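Local coordinates for periplasmic binding protein (Veillonella parvula, PDB 4MO9) that probably serves as the solute-binding receptor of an ABC-type uptake system, perhaps for iron-siderophore or related metal complexes, at residues S193-P198 with P336-D341; R187-V192 with A325-L330; S178-N183 with Y352-P357; D234-D239 with L253-D258. All blocks are in the same frame, centred on the assembly; numbering follows the deposited sequence.

Overall arrangement
Interactions 1, 2 and 3 are strung along helix 171-194, the long helix that joins the two lobes in a TroA-like binding protein. From its start, the helix meets helix 344-355 (interaction 3), then helix 324-334 (interaction 2), and the chain just past its end meets the loop between those two helices (interaction 1). The centres of interactions 3 and 2 lie about 16 Å apart and those of 2 and 1 about 10 Å, with direct touches in both cases. Interaction 4 lies between the paired segments in sequence, its centre about 20 Å from that of interaction 1, where the turn after an edge strand packs on the end of helix 249-255 and the residues beyond it. The C-terminal helices thus pack along much of the interlobe helix.

Interaction 1 (S193-P198 with P336-D341); sequences SKINKP and PEEFKD
Lys197 and Glu338 form the charged part of this contact, approaching from opposite directions. Lys197 NZ donates to Glu338 OE2 over 3.0 Å, meeting the syn side of the oxygen 24° out of the carboxylate plane. The other carboxylate oxygen, OE1, takes a bond from a water that also accepts from the backbone N of Glu337, 3.0 Å from that nitrogen, and more weakly from Lys197 NZ. The bend of the Glu338 chain at chi2 (76°) folds the carboxylate back toward this water.

The apolar part lies on the same glutamate's methylenes. Ile195 CD1 rests 3.8 Å from Glu338 CG and continues to the ring of Phe339, reaching its CE2 at 4.1 Å. Replacing Glu338 by alanine is likely to leave the Lys197 ammonium without its carboxylate mate and to open a gap beside Ile195 CD1 where CG now packs.

Tyr335 also touches both Ile195 and Lys197, while Arg191, on helix 171-194, bonds to Glu338 O and bridges to Asp341. The contact therefore fastens the chain leaving the interlobe helix 171-194 for strand 201-206 to the loop between helices 324-334 and 344-355.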
# COMPACT_ATOMS: atom_id res chain seq x y z
N SER A 193 -15.07 8.27 -14.68
CA SER A 193 -16.11 9.29 -14.55
C SER A 193 -16.97 9.41 -15.79
O SER A 193 -18.10 9.91 -15.73
CB SER A 193 -15.49 10.66 -14.20
OG SER A 193 -14.98 11.31 -15.36
N LYS A 194 -16.44 8.96 -16.93
CA LYS A 194 -17.17 9.08 -18.20
C LYS A 194 -17.83 7.78 -18.66
O LYS A 194 -18.51 7.75 -19.69
CB LYS A 194 -16.26 9.66 -19.28
CG LYS A 194 -16.10 11.16 -19.16
CD LYS A 194 -14.72 11.64 -19.56
CE LYS A 194 -14.53 13.11 -19.18
NZ LYS A 194 -13.16 13.62 -19.45
N ILE A 195 -17.62 6.71 -17.90
CA ILE A 195 -18.31 5.44 -18.14
C ILE A 195 -19.68 5.51 -17.50
O ILE A 195 -19.79 5.73 -16.29
CB ILE A 195 -17.51 4.25 -17.58
CG1 ILE A 195 -16.18 4.13 -18.33
CG2 ILE A 195 -18.31 2.94 -17.68
CD1 ILE A 195 -15.23 3.07 -17.77
N ASN A 196 -20.73 5.31 -18.31
CA ASN A 196 -22.12 5.39 -17.86
C ASN A 196 -22.83 4.02 -17.81
O ASN A 196 -24.00 3.94 -17.44
CB ASN A 196 -22.91 6.38 -18.75
CG ASN A 196 -22.34 7.79 -18.69
OD1 ASN A 196 -22.36 8.54 -19.68
ND2 ASN A 196 -21.83 8.16 -17.52
N LYS A 197 -22.11 2.95 -18.17
CA LYS A 197 -22.63 1.58 -18.08
C LYS A 197 -22.93 1.22 -16.63
O LYS A 197 -22.41 1.86 -15.71
CB LYS A 197 -21.59 0.58 -18.59
CG LYS A 197 -21.43 0.55 -20.09
CD LYS A 197 -20.69 -0.70 -20.54
CE LYS A 197 -19.47 -0.99 -19.69
NZ LYS A 197 -18.68 -2.13 -20.23
N PRO A 198 -23.75 0.17 -16.41
CA PRO A 198 -23.99 -0.22 -15.02
C PRO A 198 -22.68 -0.60 -14.32
O PRO A 198 -21.76 -1.13 -14.98
CB PRO A 198 -24.88 -1.45 -15.15
CG PRO A 198 -25.57 -1.27 -16.47
CD PRO A 198 -24.54 -0.63 -17.36
N PRO A 336 -12.97 -4.14 -18.43
CA PRO A 336 -11.88 -4.70 -19.24
C PRO A 336 -11.72 -4.06 -20.62
O PRO A 336 -10.59 -3.75 -21.03
CB PRO A 336 -12.28 -6.17 -19.40
CG PRO A 336 -13.08 -6.46 -18.18
CD PRO A 336 -13.84 -5.19 -17.87
N GLU A 337 -12.82 -3.87 -21.33
CA GLU A 337 -12.78 -3.33 -22.69
C GLU A 337 -12.45 -1.84 -22.72
O GLU A 337 -11.96 -1.33 -23.73
CB GLU A 337 -14.10 -3.61 -23.42
CG GLU A 337 -14.44 -5.09 -23.53
CD GLU A 337 -13.56 -5.83 -24.53
OE1 GLU A 337 -13.46 -7.08 -24.43
OE2 GLU A 337 -12.97 -5.17 -25.43
N GLU A 338 -12.73 -1.14 -21.62
CA GLU A 338 -12.45 0.29 -21.56
C GLU A 338 -11.01 0.57 -21.18
O GLU A 338 -10.56 1.72 -21.25
CB GLU A 338 -13.38 1.00 -20.56
CG GLU A 338 -14.81 1.15 -21.01
CD GLU A 338 -15.59 -0.15 -20.91
OE1 GLU A 338 -15.08 -1.12 -20.30
OE2 GLU A 338 -16.72 -0.20 -21.44
N PHE A 339 -10.28 -0.48 -20.78
CA PHE A 339 -8.92 -0.32 -20.29
C PHE A 339 -7.90 -1.29 -20.91
O PHE A 339 -6.98 -1.75 -20.23
CB PHE A 339 -8.89 -0.43 -18.76
CG PHE A 339 -9.47 0.78 -18.06
CD1 PHE A 339 -8.68 1.86 -17.74
CD2 PHE A 339 -10.83 0.83 -17.74
CE1 PHE A 339 -9.21 2.98 -17.09
CE2 PHE A 339 -11.38 1.94 -17.10
CZ PHE A 339 -10.56 3.02 -16.77
N LYS A 340 -8.05 -1.55 -22.22
CA LYS A 340 -7.13 -2.42 -22.95
C LYS A 340 -5.75 -1.78 -23.07
O LYS A 340 -4.75 -2.48 -23.26
CB LYS A 340 -7.66 -2.74 -24.35
CG LYS A 340 -9.04 -3.37 -24.36
CD LYS A 340 -9.39 -3.97 -25.72
CE LYS A 340 -8.64 -5.28 -25.96
NZ LYS A 340 -9.25 -6.10 -27.07
N ASP A 341 -5.70 -0.46 -22.95
CA ASP A 341 -4.45 0.28 -23.09
C ASP A 341 -3.72 0.41 -21.76
O ASP A 341 -2.70 1.11 -21.66
CB ASP A 341 -4.72 1.67 -23.70
CG ASP A 341 -5.65 2.51 -22.84
OD1 ASP A 341 -6.32 1.96 -21.96
OD2 ASP A 341 -5.70 3.75 -23.05
O HOH W 1 -15.59 -3.53 -20.27

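Interaction 2 (R187-V192 with A325-L330); sequences RVLDRV and AVFEYL
Leu189 CD2 approaches the ring of Phe327 obliquely, 4.2 Å from CE2. Val185 and Tyr181, one and two turns further back on the same helix as Leu189, also pack on this ring, and Leu227 of helix 224-230 adds to its apolar surroundings. The second flat group is the guanidinium of Arg187, which meets a water at its edge and in its plane. NH1 donates to this water over 2.9 Å, and the water donates in turn to Glu328 OE2. The two charged groups themselves stay 4.5 Å apart between NH1 and OE2, so the water carries the link where a direct salt bridge is not made. Arg187 gets there with its chain extended through chi1 and chi2 before it turns at chi3 (-69°).

This is helix-helix packing where the interlobe helix 171-194 of the TroA-like fold runs beside helix 324-334, with the local axes 9.9 Å apart at closest approach and crossing at 32°. Val188 sits at the crossing and splits its two methyls. CG1, anti to the backbone N (chi1 170°), lies near the carbonyl oxygen and CB of Phe327. CG2 lies 3.9 Å from both CG and CA of Glu328, whose side chain crosses that of Val188 at about a right angle. Beyond CG the Glu328 chain is extended, and its buried carboxylate has partners for both oxygens: OE2 holds the water, while OE1 is hydrogen-bonded to Thr347 OG1 of helix 344-355.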
# COMPACT_ATOMS: atom_id res chain seq x y z
N ARG A 187 -5.69 9.06 -15.68
CA ARG A 187 -6.28 8.32 -16.80
C ARG A 187 -7.43 7.46 -16.28
O ARG A 187 -8.53 7.47 -16.85
CB ARG A 187 -5.24 7.43 -17.50
CG ARG A 187 -5.79 6.61 -18.67
CD ARG A 187 -4.74 5.67 -19.29
NE ARG A 187 -3.68 6.39 -20.00
CZ ARG A 187 -2.46 6.61 -19.51
NH1 ARG A 187 -2.12 6.16 -18.31
NH2 ARG A 187 -1.58 7.30 -20.24
N VAL A 188 -7.18 6.74 -15.19
CA VAL A 188 -8.20 5.90 -14.56
C VAL A 188 -9.41 6.70 -14.08
O VAL A 188 -10.55 6.42 -14.46
CB VAL A 188 -7.63 5.08 -13.38
CG1 VAL A 188 -8.76 4.40 -12.59
CG2 VAL A 188 -6.63 4.03 -13.87
N LEU A 189 -9.16 7.71 -13.25
CA LEU A 189 -10.25 8.47 -12.63
C LEU A 189 -11.07 9.23 -13.66
O LEU A 189 -12.30 9.27 -13.58
CB LEU A 189 -9.73 9.39 -11.52
CG LEU A 189 -9.11 8.70 -10.31
CD1 LEU A 189 -8.57 9.71 -9.32
CD2 LEU A 189 -10.13 7.81 -9.62
N ASP A 190 -10.40 9.84 -14.65
CA ASP A 190 -11.12 10.53 -15.72
C ASP A 190 -12.00 9.57 -16.51
O ASP A 190 -13.17 9.86 -16.77
CB ASP A 190 -10.16 11.18 -16.71
CG ASP A 190 -10.88 12.02 -17.74
OD1 ASP A 190 -11.72 12.86 -17.34
OD2 ASP A 190 -10.64 11.83 -18.96
N ARG A 191 -11.42 8.45 -16.92
CA ARG A 191 -12.15 7.53 -17.78
C ARG A 191 -13.34 6.93 -17.02
O ARG A 191 -14.44 6.86 -17.56
CB ARG A 191 -11.22 6.45 -18.36
CG ARG A 191 -11.79 5.77 -19.61
CD ARG A 191 -10.78 4.80 -20.24
NE ARG A 191 -9.64 5.51 -20.85
CZ ARG A 191 -8.51 4.92 -21.21
NH1 ARG A 191 -8.34 3.62 -21.04
NH2 ARG A 191 -7.53 5.64 -21.75
N VAL A 192 -13.12 6.55 -15.77
CA VAL A 192 -14.20 6.01 -14.92
C VAL A 192 -15.38 6.98 -14.82
O VAL A 192 -16.55 6.57 -14.91
CB VAL A 192 -13.69 5.67 -13.49
CG1 VAL A 192 -14.85 5.59 -12.51
CG2 VAL A 192 -12.91 4.36 -13.51
N ALA A 325 -0.76 1.38 -9.64
CA ALA A 325 -1.02 0.06 -10.21
C ALA A 325 -2.32 -0.55 -9.69
O ALA A 325 -2.97 -1.34 -10.39
CB ALA A 325 0.15 -0.87 -9.94
N VAL A 326 -2.68 -0.23 -8.45
CA VAL A 326 -3.92 -0.76 -7.88
C VAL A 326 -5.12 -0.07 -8.51
O VAL A 326 -6.12 -0.72 -8.83
CB VAL A 326 -3.97 -0.55 -6.36
CG1 VAL A 326 -5.29 -1.07 -5.81
CG2 VAL A 326 -2.82 -1.28 -5.69
N PHE A 327 -5.03 1.25 -8.69
CA PHE A 327 -6.08 2.00 -9.38
C PHE A 327 -6.32 1.40 -10.76
O PHE A 327 -7.47 1.18 -11.16
CB PHE A 327 -5.69 3.49 -9.52
CG PHE A 327 -5.97 4.33 -8.30
CD1 PHE A 327 -5.03 4.41 -7.27
CD2 PHE A 327 -7.13 5.08 -8.20
CE1 PHE A 327 -5.27 5.21 -6.15
CE2 PHE A 327 -7.38 5.90 -7.07
CZ PHE A 327 -6.44 5.96 -6.04
N GLU A 328 -5.24 1.11 -11.48
CA GLU A 328 -5.34 0.52 -12.81
C GLU A 328 -5.92 -0.90 -12.78
O GLU A 328 -6.78 -1.25 -13.59
CB GLU A 328 -3.96 0.49 -13.48
CG GLU A 328 -3.41 1.87 -13.85
CD GLU A 328 -2.12 1.76 -14.63
OE1 GLU A 328 -1.36 0.78 -14.39
OE2 GLU A 328 -1.86 2.62 -15.50
N TYR A 329 -5.47 -1.70 -11.82
CA TYR A 329 -5.96 -3.09 -11.72
C TYR A 329 -7.45 -3.15 -11.44
O TYR A 329 -8.17 -3.96 -12.01
CB TYR A 329 -5.21 -3.85 -10.62
CG TYR A 329 -5.57 -5.31 -10.58
CD1 TYR A 329 -6.31 -5.85 -9.53
CD2 TYR A 329 -5.17 -6.17 -11.59
CE1 TYR A 329 -6.64 -7.20 -9.49
CE2 TYR A 329 -5.49 -7.53 -11.57
CZ TYR A 329 -6.22 -8.03 -10.52
OH TYR A 329 -6.53 -9.38 -10.51
N LEU A 330 -7.93 -2.29 -10.54
CA LEU A 330 -9.34 -2.31 -10.19
C LEU A 330 -10.19 -1.85 -11.38
O LEU A 330 -11.18 -2.50 -11.72
CB LEU A 330 -9.62 -1.43 -8.97
CG LEU A 330 -9.10 -1.94 -7.63
CD1 LEU A 330 -9.19 -0.83 -6.59
CD2 LEU A 330 -9.88 -3.17 -7.18
O HOH W 2 -3.45 4.48 -16.34

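Interaction 3 (S178-N183 with Y352-P357); sequences SKFYTN and YDKFLP
Phe180 and Phe355 form a T-shaped aromatic pair between the interlobe helix 171-194, the hallmark of the TroA-like fold, and the C-terminal part of helix 344-355. The edge of Phe355 is directed at the face of Phe180, with the centroids 5.8 Å apart and the planes at 85°. One ring corner does the touching: Phe355 CE2 comes closest to Phe180 CG, at 4.0 Å, and stands nearly as close to CB and CD1, so the contact falls at the root of the Phe180 ring, where CB joins it.

Phe180 gives up the most surface here. Its CG is anti to the backbone N (chi1 177°), which swings the ring off the helix toward the neighbouring one. Thr347 and Glu350 of helix 344-355 also pack against it, and Arg184, one turn on, makes a cation-pi contact with the ring. Phe355 in turn has Phe351 edge-to-face with it and touches Ala57 of helix 52-59, so Phe355 packs against both helix 171-194 and a helix near the N-terminus of the chain.

Lys354 adds its aliphatic chain at the more exposed border of the pair. Bends at chi3 and chi4 (64° and 70°) curl the chain and bring CE obliquely to Phe180, 4.1 Å from CD1. The same lysine serves the other ring through its first methylene: Lys354 CB sits over the centre of one face of Phe355, 3.9 Å above the ring plane.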
# COMPACT_ATOMS: atom_id res chain seq x y z
N SER A 178 6.08 11.75 -9.14
CA SER A 178 4.75 12.35 -9.07
C SER A 178 4.04 12.31 -10.43
O SER A 178 2.84 12.04 -10.51
CB SER A 178 4.86 13.81 -8.60
OG SER A 178 3.57 14.36 -8.42
N LYS A 179 4.78 12.57 -11.50
CA LYS A 179 4.19 12.55 -12.83
C LYS A 179 3.88 11.12 -13.26
O LYS A 179 2.85 10.87 -13.89
CB LYS A 179 5.09 13.25 -13.85
CG LYS A 179 5.13 14.77 -13.68
CD LYS A 179 6.10 15.40 -14.66
CE LYS A 179 6.16 16.91 -14.47
NZ LYS A 179 7.08 17.51 -15.46
N PHE A 180 4.76 10.19 -12.91
CA PHE A 180 4.50 8.77 -13.19
C PHE A 180 3.18 8.35 -12.55
O PHE A 180 2.35 7.67 -13.16
CB PHE A 180 5.63 7.91 -12.61
CG PHE A 180 5.42 6.42 -12.77
CD1 PHE A 180 6.04 5.74 -13.82
CD2 PHE A 180 4.64 5.71 -11.87
CE1 PHE A 180 5.86 4.35 -13.97
CE2 PHE A 180 4.46 4.32 -12.02
CZ PHE A 180 5.07 3.65 -13.08
N TYR A 181 3.01 8.74 -11.29
CA TYR A 181 1.82 8.40 -10.52
C TYR A 181 0.60 9.10 -11.10
O TYR A 181 -0.47 8.48 -11.28
CB TYR A 181 1.98 8.83 -9.06
CG TYR A 181 0.82 8.39 -8.19
CD1 TYR A 181 0.81 7.13 -7.59
CD2 TYR A 181 -0.27 9.23 -7.98
CE1 TYR A 181 -0.26 6.72 -6.81
CE2 TYR A 181 -1.34 8.83 -7.19
CZ TYR A 181 -1.33 7.57 -6.61
OH TYR A 181 -2.41 7.17 -5.83
N THR A 182 0.77 10.40 -11.37
CA THR A 182 -0.31 11.25 -11.85
C THR A 182 -0.80 10.84 -13.24
O THR A 182 -2.03 10.82 -13.46
CB THR A 182 0.11 12.75 -11.86
OG1 THR A 182 0.52 13.13 -10.54
CG2 THR A 182 -1.05 13.66 -12.30
N ASN A 183 0.12 10.55 -14.17
CA ASN A 183 -0.27 10.10 -15.51
C ASN A 183 -1.30 8.98 -15.40
O ASN A 183 -2.31 8.95 -16.10
CB ASN A 183 0.92 9.54 -16.33
CG ASN A 183 2.01 10.56 -16.62
OD1 ASN A 183 1.81 11.78 -16.53
ND2 ASN A 183 3.21 10.06 -16.97
N TYR A 352 9.32 -0.25 -10.28
CA TYR A 352 10.56 -0.85 -9.79
C TYR A 352 11.74 -0.57 -10.73
O TYR A 352 12.79 -0.09 -10.28
CB TYR A 352 10.41 -2.37 -9.62
CG TYR A 352 9.87 -2.80 -8.28
CD1 TYR A 352 8.52 -2.67 -7.98
CD2 TYR A 352 10.70 -3.36 -7.32
CE1 TYR A 352 8.00 -3.06 -6.75
CE2 TYR A 352 10.21 -3.75 -6.08
CZ TYR A 352 8.86 -3.61 -5.80
OH TYR A 352 8.36 -4.01 -4.57
N ASP A 353 11.57 -0.89 -12.01
CA ASP A 353 12.65 -0.72 -13.00
C ASP A 353 13.18 0.72 -13.01
O ASP A 353 14.39 0.95 -13.03
CB ASP A 353 12.17 -1.08 -14.41
CG ASP A 353 12.01 -2.59 -14.62
OD1 ASP A 353 12.56 -3.39 -13.82
OD2 ASP A 353 11.34 -2.97 -15.60
N LYS A 354 12.27 1.69 -13.00
CA LYS A 354 12.63 3.10 -13.10
C LYS A 354 13.23 3.71 -11.84
O LYS A 354 14.19 4.50 -11.93
CB LYS A 354 11.43 3.95 -13.53
CG LYS A 354 11.17 3.97 -15.03
CD LYS A 354 9.88 4.73 -15.37
CE LYS A 354 9.96 6.20 -14.99
NZ LYS A 354 10.90 6.98 -15.84
N PHE A 355 12.69 3.37 -10.67
CA PHE A 355 13.01 4.12 -9.44
C PHE A 355 13.65 3.33 -8.30
O PHE A 355 14.47 3.87 -7.56
CB PHE A 355 11.75 4.79 -8.89
CG PHE A 355 11.07 5.69 -9.87
CD1 PHE A 355 11.73 6.79 -10.40
CD2 PHE A 355 9.75 5.46 -10.25
CE1 PHE A 355 11.11 7.63 -11.31
CE2 PHE A 355 9.12 6.30 -11.16
CZ PHE A 355 9.80 7.39 -11.68
N LEU A 356 13.26 2.06 -8.14
CA LEU A 356 13.68 1.30 -6.97
C LEU A 356 15.02 0.59 -7.14
O LEU A 356 15.35 0.10 -8.22
CB LEU A 356 12.58 0.32 -6.54
CG LEU A 356 11.32 0.98 -5.98
CD1 LEU A 356 10.21 -0.04 -5.68
CD2 LEU A 356 11.65 1.78 -4.72
N PRO A 357 15.82 0.54 -6.07
CA PRO A 357 17.10 -0.17 -6.08
C PRO A 357 16.91 -1.68 -5.85
O PRO A 357 17.91 -2.39 -5.70
CB PRO A 357 17.83 0.44 -4.89
CG PRO A 357 16.75 0.80 -3.92
CD PRO A 357 15.56 1.21 -4.78

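Interaction 4 (D234-D239 with L253-D258); sequences DVITKD and LEKNPD
Ile236 meets Lys255 and Pro257 at the end of a short edge strand. The strand brings in Asp234, which is held by backbone bonds to Pro200 and Val202, and then Val235, whose side chain goes to helix 224-230 instead. Val235 also opens a type I turn that closes at Lys238, with Lys238 N donating to Val235 O over 2.9 Å.

At the second position of this turn, Ile236 has its CG1 between the backbone N and the carbonyl carbon (chi1 72°), a crowded position that spreads its two branches toward different partners. CD1 reaches Lys255, 3.7 Å from CB and 4.0 Å from CG, where the two side chains slide past each other in opposite directions. CG2 lies 4.1 Å from Pro257 CB. Tyr203 of strand 201-206 touches both Ile236 and Pro257.

Thr237 turns its hydroxyl to Phe218 O and Ser217 OG. Across the contact, Asn256, the first residue beyond helix 249-255, has a positive phi that redirects the chain through Pro257 to strand 259-263. The contact thus sits within a beta-alpha-beta crossover of the C-terminal lobe.

No hydrogen bond or salt bridge joins the two segments. Lys255 offers only its first methylenes, so the turn and the helix end are held together by apolar packing, without a directional bond to fix their relative position.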
# COMPACT_ATOMS: atom_id res chain seq x y z
N ASP A 234 -19.65 -1.21 -7.65
CA ASP A 234 -20.65 -1.19 -6.59
C ASP A 234 -20.24 -2.20 -5.51
O ASP A 234 -20.42 -3.41 -5.68
CB ASP A 234 -22.03 -1.55 -7.15
CG ASP A 234 -23.14 -1.38 -6.14
OD1 ASP A 234 -22.85 -1.10 -4.96
OD2 ASP A 234 -24.33 -1.54 -6.52
N VAL A 235 -19.69 -1.70 -4.40
CA VAL A 235 -19.23 -2.57 -3.31
C VAL A 235 -20.41 -3.17 -2.53
O VAL A 235 -21.09 -2.45 -1.78
CB VAL A 235 -18.29 -1.80 -2.36
CG1 VAL A 235 -17.79 -2.69 -1.25
CG2 VAL A 235 -17.11 -1.21 -3.14
N ILE A 236 -20.66 -4.47 -2.67
CA ILE A 236 -21.88 -5.07 -2.11
C ILE A 236 -21.99 -4.93 -0.59
O ILE A 236 -23.08 -4.99 -0.02
CB ILE A 236 -22.07 -6.57 -2.51
CG1 ILE A 236 -21.07 -7.47 -1.78
CG2 ILE A 236 -22.02 -6.75 -4.03
CD1 ILE A 236 -21.41 -8.98 -1.90
N THR A 237 -20.85 -4.74 0.07
CA THR A 237 -20.80 -4.64 1.53
C THR A 237 -20.84 -3.19 2.04
O THR A 237 -20.79 -2.97 3.25
CB THR A 237 -19.52 -5.32 2.09
OG1 THR A 237 -18.39 -4.95 1.29
CG2 THR A 237 -19.67 -6.84 2.10
N LYS A 238 -20.92 -2.22 1.12
CA LYS A 238 -20.83 -0.79 1.48
C LYS A 238 -21.76 -0.33 2.62
O LYS A 238 -21.39 0.58 3.38
CB LYS A 238 -21.03 0.10 0.24
CG LYS A 238 -22.45 0.14 -0.29
CD LYS A 238 -22.50 0.67 -1.73
CE LYS A 238 -23.93 0.62 -2.26
NZ LYS A 238 -24.01 0.66 -3.76
N ASP A 239 -22.93 -0.95 2.75
CA ASP A 239 -23.89 -0.57 3.78
C ASP A 239 -23.84 -1.44 5.04
O ASP A 239 -24.28 -1.02 6.11
CB ASP A 239 -25.32 -0.60 3.23
CG ASP A 239 -25.61 0.55 2.29
OD1 ASP A 239 -25.09 1.67 2.53
OD2 ASP A 239 -26.36 0.34 1.31
N LEU A 253 -23.79 -15.18 -0.74
CA LEU A 253 -24.65 -16.05 -1.53
C LEU A 253 -25.89 -15.30 -2.03
O LEU A 253 -26.30 -15.46 -3.19
CB LEU A 253 -25.05 -17.29 -0.74
CG LEU A 253 -23.91 -18.16 -0.19
CD1 LEU A 253 -24.43 -19.36 0.60
CD2 LEU A 253 -23.02 -18.64 -1.32
N GLU A 254 -26.48 -14.48 -1.17
CA GLU A 254 -27.71 -13.75 -1.50
C GLU A 254 -27.45 -12.64 -2.51
O GLU A 254 -28.25 -12.42 -3.43
CB GLU A 254 -28.33 -13.17 -0.23
CG GLU A 254 -28.76 -14.22 0.79
CD GLU A 254 -29.17 -13.61 2.12
OE1 GLU A 254 -28.57 -12.59 2.53
OE2 GLU A 254 -30.10 -14.15 2.76
N LYS A 255 -26.34 -11.93 -2.34
CA LYS A 255 -26.00 -10.84 -3.25
C LYS A 255 -25.55 -11.34 -4.62
O LYS A 255 -25.80 -10.68 -5.63
CB LYS A 255 -24.92 -9.94 -2.65
CG LYS A 255 -25.41 -9.04 -1.53
CD LYS A 255 -26.60 -8.20 -2.00
CE LYS A 255 -26.94 -7.11 -0.99
NZ LYS A 255 -27.32 -7.69 0.32
N ASN A 256 -24.90 -12.51 -4.64
CA ASN A 256 -24.40 -13.10 -5.88
C ASN A 256 -23.66 -12.07 -6.73
O ASN A 256 -24.11 -11.70 -7.81
CB ASN A 256 -25.55 -13.73 -6.68
CG ASN A 256 -25.06 -14.70 -7.74
OD1 ASN A 256 -23.94 -15.23 -7.67
ND2 ASN A 256 -25.91 -14.96 -8.73
N PRO A 257 -22.51 -11.58 -6.24
CA PRO A 257 -21.86 -10.44 -6.90
C PRO A 257 -21.31 -10.77 -8.29
O PRO A 257 -20.98 -11.93 -8.57
CB PRO A 257 -20.71 -10.10 -5.94
CG PRO A 257 -20.39 -11.42 -5.26
CD PRO A 257 -21.73 -12.11 -5.11
N ASP A 258 -21.22 -9.75 -9.15
CA ASP A 258 -20.64 -9.92 -10.49
C ASP A 258 -19.17 -10.34 -10.41
O ASP A 258 -18.70 -11.13 -11.23
CB ASP A 258 -20.73 -8.61 -11.28
CG ASP A 258 -22.16 -8.23 -11.64
OD1 ASP A 258 -22.96 -9.12 -12.00
OD2 ASP A 258 -22.48 -7.02 -11.57